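Local structure of L-lysine 6-monooxygenase involved in desferrioxamine biosynthesis (Erwinia amylovora CFBP1430, 5O8P) at residues F231-T240 / K268-I279. The protein uses FAD and NADPH to hydroxylate a terminal amine, probably that of cadaverine, in desferrioxamine siderophore biosynthesis. Sequence-based numbering, arbitrary orientation.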
loop_
_atom_site.group_PDB
_atom_site.type_symbol
_atom_site.label_atom_id
_atom_site.label_comp_id
_atom_site.label_asym_id
_atom_site.label_seq_id
_atom_site.Cartn_x
_atom_site.Cartn_y
_atom_site.Cartn_z
ATOM N N PHE B 231 3.724 7.937 -21.139
ATOM C CA PHE B 231 3.453 8.753 -19.955
ATOM C C PHE B 231 4.285 8.166 -18.819
ATOM O O PHE B 231 3.751 7.492 -17.925
ATOM C CB PHE B 231 1.949 8.781 -19.633
ATOM C CG PHE B 231 1.120 9.346 -20.745
ATOM C CD1 PHE B 231 0.919 10.712 -20.861
ATOM C CD2 PHE B 231 0.574 8.511 -21.698
ATOM C CE1 PHE B 231 0.175 11.231 -21.903
ATOM C CE2 PHE B 231 -0.184 9.022 -22.742
ATOM C CZ PHE B 231 -0.380 10.385 -22.847
ATOM N N TYR B 232 5.600 8.388 -18.890
ATOM C CA TYR B 232 6.532 7.676 -18.016
ATOM C C TYR B 232 6.403 8.147 -16.577
ATOM O O TYR B 232 6.206 9.333 -16.325
ATOM C CB TYR B 232 8.006 7.719 -18.502
ATOM C CG TYR B 232 8.577 9.061 -18.931
ATOM C CD1 TYR B 232 8.726 10.103 -18.014
ATOM C CD2 TYR B 232 9.006 9.276 -20.250
ATOM C CE1 TYR B 232 9.262 11.337 -18.389
ATOM C CE2 TYR B 232 9.542 10.505 -20.637
ATOM C CZ TYR B 232 9.666 11.539 -19.704
ATOM O OH TYR B 232 10.187 12.767 -20.069
ATOM N N PRO B 233 6.471 7.209 -15.625
ATOM C CA PRO B 233 6.506 7.615 -14.229
ATOM C C PRO B 233 7.885 8.119 -13.806
ATOM O O PRO B 233 8.896 7.792 -14.426
ATOM C CB PRO B 233 6.163 6.326 -13.481
ATOM C CG PRO B 233 6.699 5.258 -14.351
ATOM C CD PRO B 233 6.537 5.743 -15.763
ATOM N N LEU B 234 7.888 8.907 -12.743
ATOM C CA LEU B 234 9.091 9.336 -12.070
ATOM C C LEU B 234 9.635 8.101 -11.379
ATOM O O LEU B 234 8.886 7.448 -10.647
ATOM C CB LEU B 234 8.747 10.395 -11.025
ATOM C CG LEU B 234 9.911 10.997 -10.259
ATOM C CD1 LEU B 234 10.606 12.010 -11.138
ATOM C CD2 LEU B 234 9.432 11.639 -8.957
ATOM N N GLU B 235 10.911 7.766 -11.613
ATOM C CA GLU B 235 11.515 6.578 -10.993
ATOM C C GLU B 235 11.825 6.798 -9.499
ATOM O O GLU B 235 12.676 7.608 -9.142
ATOM C CB GLU B 235 12.758 6.140 -11.757
ATOM C CG GLU B 235 13.160 4.669 -11.493
ATOM C CD GLU B 235 14.094 4.119 -12.585
ATOM O OE1 GLU B 235 13.766 4.251 -13.778
ATOM O OE2 GLU B 235 15.180 3.578 -12.251
ATOM N N TYR B 236 11.116 6.072 -8.647
ATOM C CA TYR B 236 11.120 6.302 -7.192
ATOM C C TYR B 236 11.536 5.067 -6.364
ATOM O O TYR B 236 11.438 5.039 -5.114
ATOM C CB TYR B 236 9.753 6.817 -6.725
ATOM C CG TYR B 236 9.811 7.754 -5.529
ATOM C CD1 TYR B 236 10.358 9.039 -5.654
ATOM C CD2 TYR B 236 9.288 7.375 -4.276
ATOM C CE1 TYR B 236 10.413 9.906 -4.564
ATOM C CE2 TYR B 236 9.326 8.242 -3.181
ATOM C CZ TYR B 236 9.888 9.512 -3.323
ATOM O OH TYR B 236 9.946 10.386 -2.244
ATOM N N THR B 237 12.033 4.038 -7.045
ATOM C CA THR B 237 12.536 2.841 -6.399
ATOM C C THR B 237 13.841 3.203 -5.708
ATOM O O THR B 237 14.637 3.983 -6.244
ATOM C CB THR B 237 12.750 1.713 -7.426
ATOM O OG1 THR B 237 13.463 2.222 -8.567
ATOM C CG2 THR B 237 11.409 1.132 -7.866
ATOM N N LYS B 238 14.051 2.638 -4.525
ATOM C CA LYS B 238 15.050 3.150 -3.581
ATOM C C LYS B 238 16.501 3.040 -4.030
ATOM O O LYS B 238 17.314 3.884 -3.659
ATOM C CB LYS B 238 14.869 2.504 -2.219
ATOM C CG LYS B 238 13.571 2.919 -1.573
ATOM C CD LYS B 238 13.308 2.161 -0.303
ATOM C CE LYS B 238 11.920 2.483 0.204
ATOM N NZ LYS B 238 11.600 1.627 1.371
ATOM N N LEU B 239 16.822 2.029 -4.832
ATOM C CA LEU B 239 18.169 1.934 -5.401
ATOM C C LEU B 239 18.458 3.068 -6.382
ATOM O O LEU B 239 19.577 3.537 -6.439
ATOM C CB LEU B 239 18.428 0.574 -6.049
ATOM C CG LEU B 239 18.678 -0.598 -5.079
ATOM C CD1 LEU B 239 18.760 -1.906 -5.870
ATOM C CD2 LEU B 239 19.919 -0.364 -4.215
ATOM N N THR B 240 17.454 3.516 -7.138
ATOM C CA THR B 240 17.596 4.699 -8.023
ATOM C C THR B 240 17.630 6.009 -7.225
ATOM O O THR B 240 18.350 6.927 -7.607
ATOM C CB THR B 240 16.488 4.757 -9.103
ATOM O OG1 THR B 240 16.587 3.596 -9.927
ATOM C CG2 THR B 240 16.602 5.991 -9.971
ATOM N N LYS B 268 15.218 11.674 -18.111
ATOM C CA LYS B 268 14.006 12.429 -17.781
ATOM C C LYS B 268 13.041 11.653 -16.854
ATOM O O LYS B 268 12.282 12.288 -16.130
ATOM C CB LYS B 268 13.304 12.892 -19.063
ATOM C CG LYS B 268 14.157 13.864 -19.862
ATOM C CD LYS B 268 13.487 14.258 -21.164
ATOM C CE LYS B 268 14.194 15.414 -21.846
ATOM N NZ LYS B 268 13.273 16.129 -22.770
ATOM N N ASN B 269 13.077 10.313 -16.862
ATOM C CA ASN B 269 12.343 9.538 -15.825
ATOM C C ASN B 269 12.817 9.815 -14.382
ATOM O O ASN B 269 12.049 9.622 -13.441
ATOM C CB ASN B 269 12.191 8.017 -16.120
ATOM C CG ASN B 269 13.465 7.344 -16.585
ATOM O OD1 ASN B 269 14.546 7.930 -16.599
ATOM N ND2 ASN B 269 13.332 6.091 -16.989
ATOM N N LEU B 270 14.055 10.288 -14.214
ATOM C CA LEU B 270 14.607 10.570 -12.888
ATOM C C LEU B 270 14.161 11.913 -12.277
ATOM O O LEU B 270 14.221 12.077 -11.055
ATOM C CB LEU B 270 16.147 10.484 -12.910
ATOM C CG LEU B 270 16.854 9.177 -13.335
ATOM C CD1 LEU B 270 18.308 9.188 -12.881
ATOM C CD2 LEU B 270 16.128 7.927 -12.848
ATOM N N TYR B 271 13.732 12.866 -13.107
ATOM C CA TYR B 271 13.276 14.191 -12.608
ATOM C C TYR B 271 12.011 14.793 -13.261
ATOM O O TYR B 271 11.241 15.461 -12.569
ATOM C CB TYR B 271 14.429 15.221 -12.580
ATOM C CG TYR B 271 14.981 15.697 -13.927
ATOM C CD1 TYR B 271 15.607 14.807 -14.807
ATOM C CD2 TYR B 271 14.945 17.058 -14.285
ATOM C CE1 TYR B 271 16.130 15.234 -16.013
ATOM C CE2 TYR B 271 15.477 17.499 -15.496
ATOM C CZ TYR B 271 16.072 16.582 -16.353
ATOM O OH TYR B 271 16.606 16.982 -17.556
ATOM N N LYS B 272 11.785 14.544 -14.556
ATOM C CA LYS B 272 10.635 15.102 -15.297
ATOM C C LYS B 272 9.434 14.123 -15.427
ATOM O O LYS B 272 8.563 14.306 -16.256
ATOM C CB LYS B 272 11.130 15.610 -16.672
ATOM C CG LYS B 272 11.836 16.964 -16.617
ATOM C CD LYS B 272 12.831 17.183 -17.767
ATOM C CE LYS B 272 12.278 16.928 -19.179
ATOM N NZ LYS B 272 11.124 17.781 -19.597
ATOM N N GLY B 273 9.367 13.098 -14.580
ATOM C CA GLY B 273 8.292 12.096 -14.645
ATOM C C GLY B 273 7.032 12.468 -13.892
ATOM O O GLY B 273 7.022 13.423 -13.121
ATOM N N ILE B 274 5.983 11.679 -14.101
ATOM C CA ILE B 274 4.740 11.794 -13.346
ATOM C C ILE B 274 4.776 10.840 -12.150
ATOM O O ILE B 274 5.312 9.744 -12.240
ATOM C CB ILE B 274 3.524 11.429 -14.212
ATOM C CG1 ILE B 274 3.501 12.235 -15.509
ATOM C CG2 ILE B 274 2.236 11.675 -13.447
ATOM C CD1 ILE B 274 2.603 11.652 -16.575
ATOM N N ASN B 275 4.199 11.249 -11.030
ATOM C CA ASN B 275 4.162 10.400 -9.843
ATOM C C ASN B 275 3.306 9.176 -10.198
ATOM O O ASN B 275 2.204 9.319 -10.733
ATOM C CB ASN B 275 3.680 11.226 -8.631
ATOM C CG ASN B 275 2.980 10.412 -7.560
ATOM O OD1 ASN B 275 3.525 9.465 -7.035
ATOM N ND2 ASN B 275 1.765 10.814 -7.212
ATOM N N SER B 276 3.845 7.980 -9.961
ATOM C CA SER B 276 3.196 6.734 -10.407
ATOM C C SER B 276 1.777 6.565 -9.865
ATOM O O SER B 276 0.924 6.085 -10.584
ATOM C CB SER B 276 4.069 5.513 -10.118
ATOM O OG SER B 276 4.383 5.411 -8.748
ATOM N N SER B 277 1.522 6.980 -8.631
ATOM C CA SER B 277 0.169 6.969 -8.075
ATOM C C SER B 277 -0.821 7.742 -8.926
ATOM O O SER B 277 -1.976 7.322 -9.072
ATOM C CB SER B 277 0.149 7.581 -6.682
ATOM O OG SER B 277 0.820 6.744 -5.766
ATOM N N LEU B 278 -0.363 8.878 -9.456
ATOM C CA LEU B 278 -1.210 9.756 -10.244
ATOM C C LEU B 278 -1.494 9.158 -11.611
ATOM O O LEU B 278 -2.642 9.168 -12.039
ATOM C CB LEU B 278 -0.573 11.141 -10.399
ATOM C CG LEU B 278 -1.348 12.228 -11.152
ATOM C CD1 LEU B 278 -2.707 12.467 -10.504
ATOM C CD2 LEU B 278 -0.534 13.517 -11.205
ATOM N N ILE B 279 -0.480 8.629 -12.297
ATOM C CA ILE B 279 -0.730 7.927 -13.554
ATOM C C ILE B 279 -1.822 6.878 -13.343
ATOM O O ILE B 279 -2.789 6.826 -14.092
ATOM C CB ILE B 279 0.509 7.205 -14.109
ATOM C CG1 ILE B 279 1.529 8.205 -14.616
ATOM C CG2 ILE B 279 0.124 6.282 -15.270
ATOM C CD1 ILE B 279 2.932 7.655 -14.717
#
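Tyr232 and Leu234 pair through their backbones with Ile274. The amide of Ile274 gives an almost straight bond to the carbonyl of Tyr232 (N to O 3.2 Å), in the plane of that carbonyl. In return Leu234 N reaches Ile274 O at 2.8 Å, approaching from above the carbonyl plane, and the same oxygen also takes a CA-H...O contact from Pro233. These two bonds frame a single, isolated parallel beta bridge between Pro233 and Ile274. One step on, Glu235 N binds Asn269 O (2.8 Å), an oxygen that accepts a CA-H...O contact from Leu234 as well.

Apolar packing flanks the bridge where Ile279 CD1 packs against Pro233, 3.7 Å from its CB. Separately, the Leu234 CD1 methyl rests on the backbone oxygen of Leu270. With CG between the backbone N and the carbonyl carbon (chi1 47°), the Tyr232 ring reaches 268-273 and has Gly273 CA at its edge, in plane; its OH meets Lys268 CB at 3.3 Å.

The Glu235 carboxylate finds its OE2 partners in Thr240 of its own segment, whose hydroxyl it accepts on the anti lone pair (OG1 to OE2 2.7 Å), and in Arg230 of a second subunit, a salt bridge; the Asn269 amide merely runs alongside, its plane 77° from the carboxylate. Asn275, the N-cap residue of helix 276-290, bonds through its backbone N to Gln202.

The bridge joins two loops carrying Tyr232, Tyr271 and Lys272, which contact NADP(+) in a structure of this protein, although none is bound in this chain: the nucleotide site of a flavin monooxygenase of the lysine/ornithine N-hydroxylase family.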